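Side-chain contacts in Slr0280 protein (Synechocystis sp., PDB 5H3K), which is of unknown function but carries a phosphodiester glycosidase (NAGPA-type) domain and may therefore act on a phosphodiester-linked sugar: residues Ala186-Asn191 / Leu248-Leu253; Pro503-Gln508 / Gly559-Ile564. All blocks are in the same frame, centred on the assembly; numbering follows the deposited sequence.

Both contacts are built from apolar side chains, but they lie in separate parts of the fold. Contact 1 joins strands of two four-stranded antiparallel sheets lying face to face and is only partly buried. Contact 2 lies in the part of the chain that matches the phosphodiester glycosidase family, where helix 558-567 packs on strand 504-507, the last but one strand of an eight-stranded antiparallel sheet, and all four touching residues are buried. The contacts follow one another in series along the chain. Their centres are 36 Å apart and their nearest atoms about 19 Å, so neither touches the other. No ligand or active-site residue is identified, and neither contact can be placed relative to a catalytic site.

Contact 1. Residues Ala186-Asn191 / Leu248-Leu253; sequences AVVTIN and LQVSTL
L248 reaches across to strand 186-190 with one methyl, CD1, which lies 3.7 Å from A186 CB and 3.8 Å from V188 CG2. That methyl sits between two residues on the same face of the strand, since A186 and V188 are separated by one residue, V187, whose side chain points the other way. Alanine suits the place where the backbones come nearest, A186 and L248 having CA atoms 7.7 Å apart, because a single methyl lets the longer leucine reach across to it. With V188 CG1 anti to the backbone N (chi1 175°), CG2 is set beside that N and anti to the carbonyl carbon, and it is this branch that meets L248 CD1.

Packing thins beyond this point. V188 CG2 and V250 CG2 are 4.4 Å apart, a looser touch between two short branched side chains, and L248 keeps some exposure, whereas A186 and V188 are buried. V250 also rests on W177 of the facing sheet and L259 of its own, yet stays partly exposed. The two strands run at 15° to each other with axes 9.5 Å apart, too far for backbone pairing; side chains alone bridge them, as between the facing sheets of a beta sandwich.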
loop_
_atom_site.group_PDB
_atom_site.type_symbol
_atom_site.label_atom_id
_atom_site.label_comp_id
_atom_site.label_asym_id
_atom_site.label_seq_id
_atom_site.Cartn_x
_atom_site.Cartn_y
_atom_site.Cartn_z
ATOM N N ALA A 186 -4.406 8.803 -20.671
ATOM C CA ALA A 186 -3.673 9.615 -19.724
ATOM C C ALA A 186 -4.148 11.057 -19.814
ATOM O O ALA A 186 -4.615 11.502 -20.868
ATOM C CB ALA A 186 -2.162 9.504 -19.975
ATOM N N VAL A 187 -4.032 11.786 -18.709
ATOM C CA VAL A 187 -4.425 13.189 -18.697
ATOM C C VAL A 187 -3.470 14.041 -17.880
ATOM O O VAL A 187 -3.089 13.686 -16.754
ATOM C CB VAL A 187 -5.889 13.390 -18.246
ATOM C CG1 VAL A 187 -6.141 12.713 -16.898
ATOM C CG2 VAL A 187 -6.264 14.893 -18.208
ATOM N N VAL A 188 -3.058 15.148 -18.474
ATOM C CA VAL A 188 -2.278 16.147 -17.764
ATOM C C VAL A 188 -3.208 17.312 -17.433
ATOM O O VAL A 188 -3.824 17.900 -18.328
ATOM C CB VAL A 188 -1.077 16.636 -18.627
ATOM C CG1 VAL A 188 -0.337 17.771 -17.926
ATOM C CG2 VAL A 188 -0.126 15.495 -18.928
ATOM N N THR A 189 -3.342 17.633 -16.148
ATOM C CA THR A 189 -4.141 18.784 -15.742
ATOM C C THR A 189 -3.170 19.891 -15.378
ATOM O O THR A 189 -2.236 19.669 -14.597
ATOM C CB THR A 189 -5.041 18.469 -14.527
ATOM O OG1 THR A 189 -5.853 17.324 -14.813
ATOM C CG2 THR A 189 -5.951 19.648 -14.197
ATOM N N ILE A 190 -3.371 21.070 -15.961
ATOM C CA ILE A 190 -2.518 22.228 -15.690
ATOM C C ILE A 190 -3.361 23.423 -15.265
ATOM O O ILE A 190 -4.368 23.745 -15.905
ATOM C CB ILE A 190 -1.739 22.667 -16.936
ATOM C CG1 ILE A 190 -1.093 21.475 -17.623
ATOM C CG2 ILE A 190 -0.694 23.723 -16.576
ATOM C CD1 ILE A 190 -1.567 21.309 -19.042
ATOM N N ASN A 191 -2.952 24.086 -14.189
ATOM C CA ASN A 191 -3.636 25.290 -13.751
ATOM C C ASN A 191 -3.142 26.477 -14.578
ATOM O O ASN A 191 -2.495 27.389 -14.059
ATOM C CB ASN A 191 -3.425 25.530 -12.249
ATOM C CG ASN A 191 -4.150 26.790 -11.734
ATOM O OD1 ASN A 191 -3.683 27.446 -10.797
ATOM N ND2 ASN A 191 -5.288 27.129 -12.348
ATOM N N LEU A 248 3.547 8.656 -19.682
ATOM C CA LEU A 248 3.976 10.043 -19.810
ATOM C C LEU A 248 5.087 10.345 -18.818
ATOM O O LEU A 248 5.020 9.944 -17.662
ATOM C CB LEU A 248 2.816 10.996 -19.555
ATOM C CG LEU A 248 1.609 10.859 -20.469
ATOM C CD1 LEU A 248 0.621 11.978 -20.166
ATOM C CD2 LEU A 248 2.062 10.909 -21.929
ATOM N N GLN A 249 6.119 11.038 -19.277
ATOM C CA GLN A 249 7.096 11.613 -18.357
ATOM C C GLN A 249 7.058 13.117 -18.561
ATOM O O GLN A 249 7.350 13.599 -19.651
ATOM C CB GLN A 249 8.497 11.065 -18.630
ATOM C CG GLN A 249 9.603 11.751 -17.820
ATOM C CD GLN A 249 10.988 11.180 -18.111
ATOM O OE1 GLN A 249 11.126 10.046 -18.582
ATOM N NE2 GLN A 249 12.020 11.967 -17.826
ATOM N N VAL A 250 6.686 13.850 -17.515
ATOM C CA VAL A 250 6.463 15.287 -17.632
ATOM C C VAL A 250 7.501 16.077 -16.849
ATOM O O VAL A 250 7.821 15.731 -15.712
ATOM C CB VAL A 250 5.061 15.668 -17.118
ATOM C CG1 VAL A 250 4.763 17.141 -17.396
ATOM C CG2 VAL A 250 4.015 14.797 -17.775
ATOM N N SER A 251 8.021 17.142 -17.457
ATOM C CA SER A 251 9.017 17.991 -16.804
ATOM C C SER A 251 8.835 19.450 -17.201
ATOM O O SER A 251 7.982 19.774 -18.035
ATOM C CB SER A 251 10.422 17.532 -17.168
ATOM O OG SER A 251 10.578 17.510 -18.574
ATOM N N THR A 252 9.633 20.334 -16.604
ATOM C CA THR A 252 9.502 21.763 -16.875
ATOM C C THR A 252 10.804 22.357 -17.417
ATOM O O THR A 252 11.878 21.772 -17.257
ATOM C CB THR A 252 9.052 22.547 -15.630
ATOM O OG1 THR A 252 10.083 22.502 -14.633
ATOM C CG2 THR A 252 7.762 21.963 -15.062
ATOM N N LEU A 253 10.688 23.508 -18.078
ATOM C CA LEU A 253 11.837 24.250 -18.596
ATOM C C LEU A 253 11.553 25.733 -18.445
ATOM O O LEU A 253 10.412 26.125 -18.194
ATOM C CB LEU A 253 12.078 23.925 -20.071
ATOM C CG LEU A 253 12.605 22.536 -20.438
ATOM C CD1 LEU A 253 12.697 22.363 -21.947
ATOM C CD2 LEU A 253 13.956 22.278 -19.788
#

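Contact 2. Residues Pro503-Gln508 / Gly559-Ile564; sequences PLLIDQ and GEFAQI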
loop_
_atom_site.group_PDB
_atom_site.type_symbol
_atom_site.label_atom_id
_atom_site.label_comp_id
_atom_site.label_asym_id
_atom_site.label_seq_id
_atom_site.Cartn_x
_atom_site.Cartn_y
_atom_site.Cartn_z
ATOM N N PRO A 503 3.390 -16.781 -2.880
ATOM C CA PRO A 503 4.267 -17.773 -2.242
ATOM C C PRO A 503 5.541 -17.178 -1.674
ATOM O O PRO A 503 5.929 -16.052 -2.013
ATOM C CB PRO A 503 4.574 -18.773 -3.369
ATOM C CG PRO A 503 4.227 -18.058 -4.649
ATOM C CD PRO A 503 3.247 -16.973 -4.335
ATOM N N LEU A 504 6.183 -17.927 -0.789
ATOM C CA LEU A 504 7.525 -17.576 -0.346
ATOM C C LEU A 504 8.446 -17.698 -1.565
ATOM O O LEU A 504 8.416 -18.713 -2.262
ATOM C CB LEU A 504 7.969 -18.527 0.763
ATOM C CG LEU A 504 9.280 -18.197 1.464
ATOM C CD1 LEU A 504 9.149 -16.874 2.207
ATOM C CD2 LEU A 504 9.620 -19.334 2.434
ATOM N N LEU A 505 9.247 -16.671 -1.836
ATOM C CA LEU A 505 10.043 -16.653 -3.075
ATOM C C LEU A 505 11.526 -16.912 -2.823
ATOM O O LEU A 505 12.160 -17.688 -3.548
ATOM C CB LEU A 505 9.866 -15.333 -3.831
ATOM C CG LEU A 505 8.452 -15.036 -4.331
ATOM C CD1 LEU A 505 8.400 -13.651 -4.967
ATOM C CD2 LEU A 505 8.001 -16.103 -5.330
ATOM N N ILE A 506 12.083 -16.253 -1.812
ATOM C CA ILE A 506 13.505 -16.404 -1.497
ATOM C C ILE A 506 13.689 -16.692 -0.008
ATOM O O ILE A 506 13.044 -16.062 0.841
ATOM C CB ILE A 506 14.303 -15.135 -1.895
ATOM C CG1 ILE A 506 14.066 -14.795 -3.374
ATOM C CG2 ILE A 506 15.796 -15.320 -1.602
ATOM C CD1 ILE A 506 14.746 -13.517 -3.851
ATOM N N ASP A 507 14.563 -17.642 0.315
ATOM C CA ASP A 507 14.818 -17.987 1.712
ATOM C C ASP A 507 16.304 -18.253 1.923
ATOM O O ASP A 507 16.873 -19.144 1.284
ATOM C CB ASP A 507 13.996 -19.207 2.132
ATOM C CG ASP A 507 14.025 -19.438 3.635
ATOM O OD1 ASP A 507 14.980 -20.069 4.126
ATOM O OD2 ASP A 507 13.086 -18.990 4.326
ATOM N N GLN A 508 16.919 -17.461 2.801
ATOM C CA GLN A 508 18.361 -17.511 3.061
ATOM C C GLN A 508 19.153 -17.509 1.766
ATOM O O GLN A 508 20.034 -18.350 1.570
ATOM C CB GLN A 508 18.734 -18.740 3.904
ATOM C CG GLN A 508 17.775 -19.033 5.069
ATOM C CD GLN A 508 17.838 -18.020 6.215
ATOM O OE1 GLN A 508 17.923 -16.805 6.003
ATOM N NE2 GLN A 508 17.779 -18.526 7.442
ATOM N N GLY A 559 8.305 -16.463 -11.191
ATOM C CA GLY A 559 9.729 -16.732 -11.303
ATOM C C GLY A 559 10.546 -15.495 -11.630
ATOM O O GLY A 559 11.637 -15.280 -11.076
ATOM N N GLU A 560 10.027 -14.689 -12.555
ATOM C CA GLU A 560 10.651 -13.416 -12.903
ATOM C C GLU A 560 10.703 -12.470 -11.713
ATOM O O GLU A 560 11.716 -11.805 -11.492
ATOM C CB GLU A 560 9.933 -12.768 -14.088
ATOM C CG GLU A 560 10.216 -13.499 -15.405
ATOM C CD GLU A 560 9.308 -13.073 -16.552
ATOM O OE1 GLU A 560 8.184 -12.580 -16.280
ATOM O OE2 GLU A 560 9.715 -13.256 -17.732
ATOM N N PHE A 561 9.614 -12.411 -10.948
ATOM C CA PHE A 561 9.574 -11.540 -9.782
ATOM C C PHE A 561 10.617 -11.984 -8.750
ATOM O O PHE A 561 11.290 -11.149 -8.158
ATOM C CB PHE A 561 8.159 -11.501 -9.178
ATOM C CG PHE A 561 7.960 -10.406 -8.150
ATOM C CD1 PHE A 561 8.451 -9.122 -8.371
ATOM C CD2 PHE A 561 7.261 -10.665 -6.974
ATOM C CE1 PHE A 561 8.271 -8.100 -7.422
ATOM C CE2 PHE A 561 7.060 -9.659 -6.030
ATOM C CZ PHE A 561 7.570 -8.375 -6.246
ATOM N N ALA A 562 10.769 -13.297 -8.558
ATOM C CA ALA A 562 11.826 -13.822 -7.683
ATOM C C ALA A 562 13.214 -13.381 -8.149
ATOM O O ALA A 562 14.068 -13.015 -7.337
ATOM C CB ALA A 562 11.744 -15.330 -7.594
ATOM N N GLN A 563 13.437 -13.402 -9.457
ATOM C CA GLN A 563 14.703 -12.938 -10.006
ATOM C C GLN A 563 14.883 -11.446 -9.786
ATOM O O GLN A 563 15.983 -10.987 -9.462
ATOM C CB GLN A 563 14.801 -13.303 -11.492
ATOM C CG GLN A 563 14.807 -14.813 -11.744
ATOM C CD GLN A 563 14.854 -15.175 -13.221
ATOM O OE1 GLN A 563 14.504 -14.371 -14.087
ATOM N NE2 GLN A 563 15.286 -16.397 -13.515
ATOM N N ILE A 564 13.806 -10.681 -9.957
ATOM C CA ILE A 564 13.856 -9.246 -9.682
ATOM C C ILE A 564 14.288 -8.974 -8.240
ATOM O O ILE A 564 15.159 -8.136 -7.991
ATOM C CB ILE A 564 12.486 -8.563 -9.981
ATOM C CG1 ILE A 564 12.269 -8.458 -11.502
ATOM C CG2 ILE A 564 12.416 -7.183 -9.330
ATOM C CD1 ILE A 564 10.829 -8.144 -11.924
#
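L505 and I506, neighbours in sequence, both point their side chains toward helix 558-567, although successive residues of a regular strand would face opposite ways. The cause is a classic beta bulge: both residues stand opposite A573 of the adjacent strand, and L505 takes a helix-like psi of -45° that breaks the alternation. Two large aliphatic groups are thereby delivered to the same side.

L505 makes the broader contact. Its CB lies 4.2 Å from A562 CB, while its CD1 methyl comes within 3.8 Å of F561 CD2. The leucine and phenylalanine side chains cross at about a right angle. F561 extends its ring with CG anti to the backbone N (chi1 -168°), which swings it clear of the helix flank that A562 occupies and brings it beside L505 CD1.

I506 extends its CG1 branch, and the terminal CD1 methyl ends 3.6 Å from A562 O, a van der Waals contact between the methyl and a backbone carbonyl oxygen. A562 suits the centre of the interface because its small methyl points at the strand and allows a close approach: its CA is 5.7 Å from that of L505.

All four touching residues are buried, so their apolar surfaces are shielded from solvent. The helix axis crosses the strand at 34°, 8.3 Å away. L505 and I506 also rest on L565 farther along the helix, F561 and L505 both touch N575 of strand 572-576, and E560, Q563 and I564 lean on I288 of strand 279-288, so the helix touches three strands, 504-507, 572-576 and 279-288, of the eight-stranded antiparallel sheet.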